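Local coordinates for KLLA0C04147p (Kluyveromyces lactis, PDB 5H2D), which binds ergosterol in its oxysterol-binding (ORD) domain, the part described here, and probably transfers sterols between membranes, at residues 141-146 with 398-403; 151-156 with 411-416. One frame throughout, in Å; residues are numbered along the deposited sequence.

A small antiparallel hairpin, 400-404 with 411-415, lies across one face of two neighbouring strands of the large antiparallel structure, 138-146 and 151-157, and the two contacts divide this one junction between them. Their centres are only about 5 Å apart. In contact 1 nearly all the touching residues are buried, and a carboxylate takes hydrogen bonds from backbone amides among aromatic rings. Contact 2 is partly buried, and its polar link is a water between two backbone carbonyls beside a tryptophan-phenylalanine stack. Strands 138-146 and 151-157 are also tied directly to each other, by a hydrogen bond between the Thr142 hydroxyl, on a side chain that points away from the hairpin, and Ala153 O.

Contact 1. Residues 141-146 with 398-403; sequences FTEQVS and RWFKKE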
loop_
_atom_site.group_PDB
_atom_site.type_symbol
_atom_site.label_atom_id
_atom_site.label_comp_id
_atom_site.label_asym_id
_atom_site.label_seq_id
_atom_site.Cartn_x
_atom_site.Cartn_y
_atom_site.Cartn_z
ATOM N N PHE A 141 1.268 9.548 -4.480
ATOM C CA PHE A 141 1.406 9.436 -5.921
ATOM C C PHE A 141 2.163 8.163 -6.258
ATOM O O PHE A 141 3.094 7.780 -5.541
ATOM C CB PHE A 141 2.150 10.631 -6.530
ATOM C CG PHE A 141 2.257 10.545 -8.014
ATOM C CD1 PHE A 141 1.128 10.715 -8.806
ATOM C CD2 PHE A 141 3.458 10.231 -8.619
ATOM C CE1 PHE A 141 1.210 10.607 -10.188
ATOM C CE2 PHE A 141 3.547 10.120 -10.004
ATOM C CZ PHE A 141 2.416 10.310 -10.782
ATOM N N THR A 142 1.776 7.520 -7.359
ATOM C CA THR A 142 2.474 6.316 -7.793
ATOM C C THR A 142 2.444 6.235 -9.315
ATOM O O THR A 142 1.488 6.685 -9.960
ATOM C CB THR A 142 1.857 5.050 -7.149
ATOM O OG1 THR A 142 2.585 3.890 -7.556
ATOM C CG2 THR A 142 0.399 4.877 -7.569
ATOM N N GLU A 143 3.517 5.673 -9.882
ATOM C CA GLU A 143 3.635 5.426 -11.315
ATOM C C GLU A 143 4.033 3.974 -11.530
ATOM O O GLU A 143 4.882 3.445 -10.807
ATOM C CB GLU A 143 4.685 6.338 -11.974
ATOM C CG GLU A 143 4.901 6.068 -13.463
ATOM C CD GLU A 143 5.918 7.018 -14.109
ATOM O OE1 GLU A 143 6.066 6.972 -15.343
ATOM O OE2 GLU A 143 6.554 7.806 -13.387
ATOM N N GLN A 144 3.432 3.335 -12.535
ATOM C CA GLN A 144 3.875 2.000 -12.944
ATOM C C GLN A 144 5.148 2.192 -13.766
ATOM O O GLN A 144 5.097 2.633 -14.918
ATOM C CB GLN A 144 2.775 1.283 -13.720
ATOM C CG GLN A 144 3.061 -0.210 -13.932
ATOM C CD GLN A 144 2.931 -1.028 -12.659
ATOM O OE1 GLN A 144 2.683 -0.500 -11.571
ATOM N NE2 GLN A 144 3.111 -2.354 -12.796
ATOM N N VAL A 145 6.304 1.883 -13.155
ATOM C CA VAL A 145 7.608 2.137 -13.779
ATOM C C VAL A 145 8.125 0.966 -14.605
ATOM O O VAL A 145 9.063 1.149 -15.404
ATOM C CB VAL A 145 8.635 2.539 -12.698
ATOM C CG1 VAL A 145 8.245 3.874 -12.086
ATOM C CG2 VAL A 145 8.734 1.477 -11.614
ATOM N N SER A 146 7.534 -0.230 -14.465
ATOM C CA SER A 146 7.912 -1.398 -15.248
ATOM C C SER A 146 6.687 -2.284 -15.438
ATOM O O SER A 146 5.798 -2.336 -14.574
ATOM C CB SER A 146 9.039 -2.197 -14.564
ATOM O OG SER A 146 9.464 -3.307 -15.358
ATOM N N ARG A 398 8.175 8.719 -16.404
ATOM C CA ARG A 398 7.858 10.142 -16.482
ATOM C C ARG A 398 8.135 10.893 -15.188
ATOM O O ARG A 398 8.638 12.022 -15.225
ATOM C CB ARG A 398 6.394 10.329 -16.879
ATOM C CG ARG A 398 5.960 11.770 -16.914
ATOM C CD ARG A 398 4.604 11.907 -17.594
ATOM N NE ARG A 398 4.688 11.536 -19.003
ATOM C CZ ARG A 398 3.951 10.602 -19.592
ATOM N NH1 ARG A 398 3.043 9.922 -18.901
ATOM N NH2 ARG A 398 4.121 10.353 -20.882
ATOM N N TRP A 399 7.832 10.294 -14.038
ATOM C CA TRP A 399 7.789 11.024 -12.783
ATOM C C TRP A 399 8.786 10.526 -11.756
ATOM O O TRP A 399 8.898 11.136 -10.687
ATOM C CB TRP A 399 6.373 10.955 -12.188
ATOM C CG TRP A 399 5.300 11.404 -13.145
ATOM C CD1 TRP A 399 4.346 10.627 -13.746
ATOM C CD2 TRP A 399 5.092 12.736 -13.631
ATOM N NE1 TRP A 399 3.549 11.402 -14.568
ATOM C CE2 TRP A 399 3.995 12.696 -14.514
ATOM C CE3 TRP A 399 5.732 13.957 -13.403
ATOM C CZ2 TRP A 399 3.521 13.839 -15.168
ATOM C CZ3 TRP A 399 5.262 15.086 -14.048
ATOM C CH2 TRP A 399 4.168 15.022 -14.918
ATOM N N PHE A 400 9.502 9.441 -12.051
ATOM C CA PHE A 400 10.516 8.859 -11.179
ATOM C C PHE A 400 11.745 8.531 -12.013
ATOM O O PHE A 400 11.658 8.305 -13.224
ATOM C CB PHE A 400 10.037 7.553 -10.515
ATOM C CG PHE A 400 8.893 7.723 -9.552
ATOM C CD1 PHE A 400 7.583 7.778 -10.015
ATOM C CD2 PHE A 400 9.122 7.743 -8.181
ATOM C CE1 PHE A 400 6.516 7.924 -9.109
ATOM C CE2 PHE A 400 8.067 7.877 -7.272
ATOM C CZ PHE A 400 6.758 7.963 -7.745
ATOM N N LYS A 401 12.897 8.486 -11.342
ATOM C CA LYS A 401 14.128 8.001 -11.941
ATOM C C LYS A 401 14.850 7.124 -10.931
ATOM O O LYS A 401 14.900 7.452 -9.746
ATOM C CB LYS A 401 15.051 9.154 -12.380
ATOM C CG LYS A 401 16.406 8.674 -12.891
ATOM C CD LYS A 401 17.066 9.668 -13.837
ATOM C CE LYS A 401 18.324 9.054 -14.460
ATOM N NZ LYS A 401 18.749 9.755 -15.710
ATOM N N LYS A 402 15.412 6.019 -11.402
ATOM C CA LYS A 402 16.136 5.137 -10.498
ATOM C C LYS A 402 17.442 5.796 -10.080
ATOM O O LYS A 402 18.213 6.268 -10.925
ATOM C CB LYS A 402 16.393 3.788 -11.161
ATOM C CG LYS A 402 16.984 2.735 -10.211
ATOM C CD LYS A 402 17.301 1.429 -10.944
ATOM C CE LYS A 402 16.054 0.592 -11.191
ATOM N NZ LYS A 402 15.609 -0.103 -9.949
ATOM N N GLU A 403 17.673 5.852 -8.772
ATOM C CA GLU A 403 18.877 6.443 -8.205
ATOM C C GLU A 403 19.364 5.559 -7.067
ATOM O O GLU A 403 18.692 4.609 -6.660
ATOM C CB GLU A 403 18.615 7.867 -7.704
ATOM C CG GLU A 403 18.118 8.834 -8.773
ATOM C CD GLU A 403 19.218 9.279 -9.719
ATOM O OE1 GLU A 403 18.929 10.097 -10.617
ATOM O OE2 GLU A 403 20.371 8.815 -9.571
#
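Glu143 reaches from its strand to the backbone of Arg398 and Trp399, in the loop that leads into the hairpin, and takes one amide on each carboxylate oxygen. Its chain is extended throughout, with CG anti to the backbone N (chi1 177°), and this full length carries the carboxylate to the backbone just ahead of strand 400-403. Arg398 N gives Glu143 OE1 a nearly straight bond of 2.9 Å on the syn lone pair. Trp399 N meets Glu143 OE2 at 2.9 Å, also from the syn side but somewhat out of the carboxylate plane, and with a more bent N-H. Two successive amides thus fix the rotation of the carboxylate, and their dipoles would probably favour its charged form. The Arg398 guanidinium turns elsewhere, to a salt bridge with Glu431. With an alanine at Glu143, both amides would probably lose their acceptor, and the loop would be freer to shift against the strand.

Within the oxysterol-binding domain this bridge fastens a late two-stranded hairpin to strand 138-146, whose end carries a classic beta bulge, Val145 and Ser146 both facing Ile151. The axes of segments 141-146 and 400-403 come no closer than 9.3 Å and cross at 57°; at this spacing the strands do not pair, and side chains span the gap. Phe141 presents its edge to the face of Trp399 in an offset edge-to-face pair, the planes at 90° and Phe141 CZ 3.6 Å from Trp399 CD1. Tyr419 stacks on Phe141 and meets Trp399 edge-to-face. Phe400 and Phe141 run alongside each other, pointing opposite ways, with Phe400 CE1 3.8 Å from Phe141 CE2. The Phe400 ring also has its CD1 edge against Glu143 OE2, in the ring plane at 3.5 Å, while Glu143 CB lies 3.8 Å from Phe400 CE1.

Contact 2. Residues 151-156 with 411-416; sequences ISATWT and DYWKFN
A single water is held between the two strands, 2.8 Å from Trp413 O and 3.0 Å from Thr154 O. It also sits at the edge of the Trp155 ring, in its plane. That indole is the main bridge across the contact. With CG anti to the backbone N (chi1 -154°), it extends over strand 411-415, bringing Trp155 CZ3 within 3.5 Å of Trp413 O and its six-membered end to the edge of Tyr412. The Phe415 side chain lies over one face of the indole, its ring forming an offset stack with the five-membered ring, centroids 4.6 Å apart and planes inclined by 26°; the modelled closeness of Phe415 CB to that face is doubtful. Phe164 stacks on Trp155 as well. Farther along, Ala153 CB packs at 3.4 Å on Trp413 CB, and Ile151 CG2 lies 4.1 Å from Trp413 NE1, whose N-H is hydrogen-bonded to Glu166. Crossing at 52°, the strands meet through facing side chains, much as one beta layer packs on another: here a short beta hairpin laid against the curved, incomplete antiparallel beta-barrel that surrounds the sterol in ORD domains.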
loop_
_atom_site.group_PDB
_atom_site.type_symbol
_atom_site.label_atom_id
_atom_site.label_comp_id
_atom_site.label_asym_id
_atom_site.label_seq_id
_atom_site.Cartn_x
_atom_site.Cartn_y
_atom_site.Cartn_z
ATOM N N ILE A 151 6.301 -3.376 -11.777
ATOM C CA ILE A 151 6.838 -2.630 -10.642
ATOM C C ILE A 151 6.147 -1.276 -10.561
ATOM O O ILE A 151 6.017 -0.584 -11.577
ATOM C CB ILE A 151 8.357 -2.423 -10.754
ATOM C CG1 ILE A 151 9.056 -3.773 -10.888
ATOM C CG2 ILE A 151 8.861 -1.677 -9.526
ATOM C CD1 ILE A 151 10.581 -3.645 -11.051
ATOM N N SER A 152 5.737 -0.895 -9.347
ATOM C CA SER A 152 5.160 0.411 -9.047
ATOM C C SER A 152 6.121 1.163 -8.137
ATOM O O SER A 152 6.720 0.571 -7.236
ATOM C CB SER A 152 3.798 0.266 -8.346
ATOM O OG SER A 152 3.010 -0.773 -8.925
ATOM N N ALA A 153 6.288 2.465 -8.375
ATOM C CA ALA A 153 7.031 3.331 -7.469
ATOM C C ALA A 153 6.048 4.275 -6.798
ATOM O O ALA A 153 5.154 4.800 -7.460
ATOM C CB ALA A 153 8.085 4.148 -8.220
ATOM N N THR A 154 6.222 4.520 -5.497
ATOM C CA THR A 154 5.316 5.407 -4.773
ATOM C C THR A 154 6.061 6.575 -4.141
ATOM O O THR A 154 7.278 6.549 -3.957
ATOM C CB THR A 154 4.554 4.695 -3.650
ATOM O OG1 THR A 154 5.430 4.523 -2.528
ATOM C CG2 THR A 154 4.010 3.334 -4.110
ATOM N N TRP A 155 5.292 7.593 -3.768
ATOM C CA TRP A 155 5.855 8.749 -3.065
ATOM C C TRP A 155 4.709 9.418 -2.319
ATOM O O TRP A 155 3.820 9.997 -2.956
ATOM C CB TRP A 155 6.501 9.713 -4.058
ATOM C CG TRP A 155 7.603 10.590 -3.507
ATOM C CD1 TRP A 155 7.494 11.891 -3.105
ATOM C CD2 TRP A 155 8.983 10.243 -3.385
ATOM N NE1 TRP A 155 8.723 12.371 -2.716
ATOM C CE2 TRP A 155 9.654 11.377 -2.876
ATOM C CE3 TRP A 155 9.718 9.082 -3.648
ATOM C CZ2 TRP A 155 11.025 11.379 -2.618
ATOM C CZ3 TRP A 155 11.075 9.084 -3.400
ATOM C CH2 TRP A 155 11.718 10.228 -2.889
ATOM N N THR A 156 4.726 9.330 -0.988
ATOM C CA THR A 156 3.704 9.911 -0.125
ATOM C C THR A 156 4.349 10.967 0.762
ATOM O O THR A 156 5.443 10.752 1.294
ATOM C CB THR A 156 3.034 8.854 0.764
ATOM O OG1 THR A 156 2.652 7.720 -0.035
ATOM C CG2 THR A 156 1.784 9.417 1.404
ATOM N N ASP A 411 19.369 0.904 -4.808
ATOM C CA ASP A 411 18.558 1.493 -5.867
ATOM C C ASP A 411 17.163 1.784 -5.330
ATOM O O ASP A 411 16.565 0.960 -4.634
ATOM C CB ASP A 411 18.445 0.542 -7.062
ATOM C CG ASP A 411 19.703 0.486 -7.904
ATOM O OD1 ASP A 411 20.605 1.320 -7.706
ATOM O OD2 ASP A 411 19.773 -0.393 -8.787
ATOM N N TYR A 412 16.640 2.959 -5.669
ATOM C CA TYR A 412 15.259 3.299 -5.351
ATOM C C TYR A 412 14.728 4.209 -6.447
ATOM O O TYR A 412 15.485 4.736 -7.266
ATOM C CB TYR A 412 15.138 3.964 -3.973
ATOM C CG TYR A 412 15.534 5.427 -3.929
ATOM C CD1 TYR A 412 16.843 5.822 -4.154
ATOM C CD2 TYR A 412 14.599 6.407 -3.649
ATOM C CE1 TYR A 412 17.202 7.155 -4.113
ATOM C CE2 TYR A 412 14.948 7.743 -3.607
ATOM C CZ TYR A 412 16.252 8.109 -3.830
ATOM O OH TYR A 412 16.595 9.442 -3.780
ATOM N N TRP A 413 13.410 4.370 -6.477
ATOM C CA TRP A 413 12.765 5.218 -7.472
ATOM C C TRP A 413 12.570 6.596 -6.863
ATOM O O TRP A 413 11.741 6.775 -5.965
ATOM C CB TRP A 413 11.443 4.606 -7.923
ATOM C CG TRP A 413 11.647 3.329 -8.658
ATOM C CD1 TRP A 413 11.555 2.066 -8.150
ATOM C CD2 TRP A 413 12.002 3.184 -10.033
ATOM N NE1 TRP A 413 11.822 1.140 -9.126
ATOM C CE2 TRP A 413 12.089 1.801 -10.299
ATOM C CE3 TRP A 413 12.220 4.091 -11.078
ATOM C CZ2 TRP A 413 12.413 1.304 -11.561
ATOM C CZ3 TRP A 413 12.544 3.592 -12.337
ATOM C CH2 TRP A 413 12.642 2.214 -12.562
ATOM N N LYS A 414 13.347 7.564 -7.341
ATOM C CA LYS A 414 13.327 8.919 -6.804
ATOM C C LYS A 414 12.301 9.750 -7.568
ATOM O O LYS A 414 12.448 9.984 -8.769
ATOM C CB LYS A 414 14.714 9.547 -6.893
ATOM C CG LYS A 414 14.807 10.896 -6.203
ATOM C CD LYS A 414 16.226 11.441 -6.269
ATOM C CE LYS A 414 16.386 12.671 -5.398
ATOM N NZ LYS A 414 15.489 13.770 -5.830
ATOM N N PHE A 415 11.263 10.182 -6.865
ATOM C CA PHE A 415 10.288 11.118 -7.416
ATOM C C PHE A 415 11.005 12.367 -7.917
ATOM O O PHE A 415 11.873 12.909 -7.229
ATOM C CB PHE A 415 9.274 11.447 -6.314
ATOM C CG PHE A 415 8.146 12.366 -6.720
ATOM C CD1 PHE A 415 7.192 11.964 -7.639
ATOM C CD2 PHE A 415 8.007 13.605 -6.114
ATOM C CE1 PHE A 415 6.133 12.811 -7.974
ATOM C CE2 PHE A 415 6.964 14.451 -6.432
ATOM C CZ PHE A 415 6.022 14.060 -7.370
ATOM N N ASN A 416 10.669 12.815 -9.130
ATOM C CA ASN A 416 11.382 13.967 -9.684
ATOM C C ASN A 416 10.821 15.306 -9.222
ATOM O O ASN A 416 11.359 16.348 -9.611
ATOM C CB ASN A 416 11.444 13.909 -11.222
ATOM C CG ASN A 416 10.085 14.014 -11.903
ATOM O OD1 ASN A 416 9.103 14.512 -11.349
ATOM N ND2 ASN A 416 10.036 13.529 -13.142
HETATM O O HOH W 1 9.953 5.223 -4.563
#